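Long-range contact in SnoK (Streptomyces nogalater, PDB 5EPA), which acts as a non-heme iron, 2-oxoglutarate-dependent carbocyclase in the biosynthesis of the polyketide nogalamycin: residues P42-E47 with P98-I103. Numbering follows the deposited sequence.
Sequences PRVLSE and PEISGI
Val44, in the loop between strand 38-41 and helix 47-64, approaches Glu99 in the first turn of helix 98-108 with their CA atoms 6.8 Å apart. The two methyls of Val44 meet different residues of that helix. Val44 CG1, anti to its own backbone N (chi1 -180°), meets Ile100 CG1 at 3.6 Å, the two side chains crossing at roughly a right angle. Val44 CG1 also lies 4.0 Å from Glu99 CB. Val44 CG2 reaches Ile103 CD1 more loosely, at 4.3 Å. Beside the valine, Leu45 sends CD2 to within 3.9 Å of Ile100 CD1, which lies at the end of an extended side chain (chi2 173°). Glu99 contributes its CB; the rest of its chain leads away from Val44, and OE1 accepts a hydrogen bond from Ala22 N, near the N-terminal end of the modelled chain. Ile100 also packs against Ala150 and Ile152 of strand 148-153, while Val44 and Ile103 touch Val213 and Phe215 of strand 213-217, respectively, so loop and helix pack together on the large antiparallel sheet of this cupin-clan fold. With no hydrogen bond between the segments and 176 Å² buried in total, their direct association rests on van der Waals and hydrophobic packing of aliphatic groups, chiefly branched side chains.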
loop_
_atom_site.group_PDB
_atom_site.type_symbol
_atom_site.label_atom_id
_atom_site.label_comp_id
_atom_site.label_asym_id
_atom_site.label_seq_id
_atom_site.Cartn_x
_atom_site.Cartn_y
_atom_site.Cartn_z
ATOM N N PRO A 42 5.952 -13.095 6.561
ATOM C CA PRO A 42 6.437 -13.910 5.458
ATOM C C PRO A 42 5.519 -15.066 5.041
ATOM O O PRO A 42 4.730 -15.586 5.847
ATOM C CB PRO A 42 7.763 -14.463 5.984
ATOM C CG PRO A 42 7.679 -14.356 7.473
ATOM C CD PRO A 42 6.506 -13.515 7.861
ATOM N N ARG A 43 5.702 -15.484 3.792
ATOM C CA ARG A 43 5.097 -16.697 3.263
ATOM C C ARG A 43 3.551 -16.728 3.398
ATOM O O ARG A 43 2.995 -17.646 3.937
ATOM C CB ARG A 43 5.729 -17.915 3.913
ATOM C CG ARG A 43 7.244 -17.978 3.733
ATOM C CD ARG A 43 7.854 -19.203 4.428
ATOM N NE ARG A 43 7.670 -19.101 5.873
ATOM C CZ ARG A 43 8.457 -18.439 6.698
ATOM N NH1 ARG A 43 9.524 -17.785 6.238
ATOM N NH2 ARG A 43 8.163 -18.410 7.991
ATOM N N VAL A 44 2.890 -15.698 2.908
ATOM C CA VAL A 44 1.461 -15.655 2.960
ATOM C C VAL A 44 0.899 -16.351 1.712
ATOM O O VAL A 44 -0.041 -17.129 1.813
ATOM C CB VAL A 44 0.941 -14.214 3.039
ATOM C CG1 VAL A 44 -0.566 -14.196 3.101
ATOM C CG2 VAL A 44 1.528 -13.496 4.257
ATOM N N LEU A 45 1.495 -16.039 0.555
ATOM C CA LEU A 45 1.201 -16.683 -0.720
ATOM C C LEU A 45 2.214 -17.732 -1.079
ATOM O O LEU A 45 3.412 -17.529 -0.926
ATOM C CB LEU A 45 1.212 -15.655 -1.834
ATOM C CG LEU A 45 0.249 -14.488 -1.691
ATOM C CD1 LEU A 45 0.363 -13.603 -2.909
ATOM C CD2 LEU A 45 -1.207 -14.983 -1.568
ATOM N N SER A 46 1.731 -18.846 -1.607
ATOM C CA SER A 46 2.580 -19.907 -2.116
ATOM C C SER A 46 3.219 -19.490 -3.450
ATOM O O SER A 46 2.792 -18.533 -4.091
ATOM C CB SER A 46 1.734 -21.163 -2.367
ATOM O OG SER A 46 0.786 -20.913 -3.398
ATOM N N GLU A 47 4.228 -20.242 -3.875
ATOM C CA GLU A 47 4.895 -20.019 -5.182
ATOM C C GLU A 47 3.875 -20.077 -6.320
ATOM O O GLU A 47 3.903 -19.273 -7.235
ATOM C CB GLU A 47 6.052 -21.021 -5.362
ATOM C CG GLU A 47 7.164 -20.681 -4.385
ATOM C CD GLU A 47 8.285 -21.715 -4.330
ATOM O OE1 GLU A 47 7.998 -22.945 -4.370
ATOM O OE2 GLU A 47 9.470 -21.282 -4.240
ATOM N N PRO A 98 -8.160 -15.053 1.619
ATOM C CA PRO A 98 -8.524 -15.272 3.021
ATOM C C PRO A 98 -7.404 -14.987 4.002
ATOM O O PRO A 98 -7.655 -14.476 5.085
ATOM C CB PRO A 98 -8.893 -16.753 3.069
ATOM C CG PRO A 98 -9.207 -17.129 1.642
ATOM C CD PRO A 98 -8.367 -16.255 0.787
ATOM N N GLU A 99 -6.169 -15.319 3.642
ATOM C CA GLU A 99 -5.087 -15.100 4.558
ATOM C C GLU A 99 -4.655 -13.639 4.571
ATOM O O GLU A 99 -4.498 -13.035 5.639
ATOM C CB GLU A 99 -3.912 -16.042 4.262
ATOM C CG GLU A 99 -4.304 -17.521 4.108
ATOM C CD GLU A 99 -5.177 -18.081 5.229
ATOM O OE1 GLU A 99 -5.392 -17.429 6.297
ATOM O OE2 GLU A 99 -5.649 -19.217 5.055
ATOM N N ILE A 100 -4.456 -13.037 3.412
ATOM C CA ILE A 100 -4.011 -11.654 3.376
ATOM C C ILE A 100 -5.031 -10.747 4.075
ATOM O O ILE A 100 -4.652 -9.891 4.859
ATOM C CB ILE A 100 -3.787 -11.148 1.935
ATOM C CG1 ILE A 100 -2.680 -11.944 1.242
ATOM C CG2 ILE A 100 -3.444 -9.667 1.947
ATOM C CD1 ILE A 100 -2.537 -11.613 -0.239
ATOM N N SER A 101 -6.316 -10.877 3.699
ATOM C CA SER A 101 -7.342 -9.965 4.181
ATOM C C SER A 101 -7.676 -10.317 5.615
ATOM O O SER A 101 -7.955 -9.445 6.422
ATOM C CB SER A 101 -8.616 -9.966 3.285
ATOM O OG SER A 101 -9.268 -11.206 3.303
ATOM N N GLY A 102 -7.629 -11.590 5.951
ATOM C CA GLY A 102 -7.851 -11.994 7.347
ATOM C C GLY A 102 -6.750 -11.500 8.311
ATOM O O GLY A 102 -7.021 -11.138 9.458
ATOM N N ILE A 103 -5.507 -11.495 7.835
ATOM C CA ILE A 103 -4.402 -10.951 8.615
ATOM C C ILE A 103 -4.589 -9.454 8.777
ATOM O O ILE A 103 -4.410 -8.931 9.852
ATOM C CB ILE A 103 -3.027 -11.262 7.958
ATOM C CG1 ILE A 103 -2.703 -12.750 8.137
ATOM C CG2 ILE A 103 -1.919 -10.415 8.580
ATOM C CD1 ILE A 103 -1.617 -13.238 7.209
#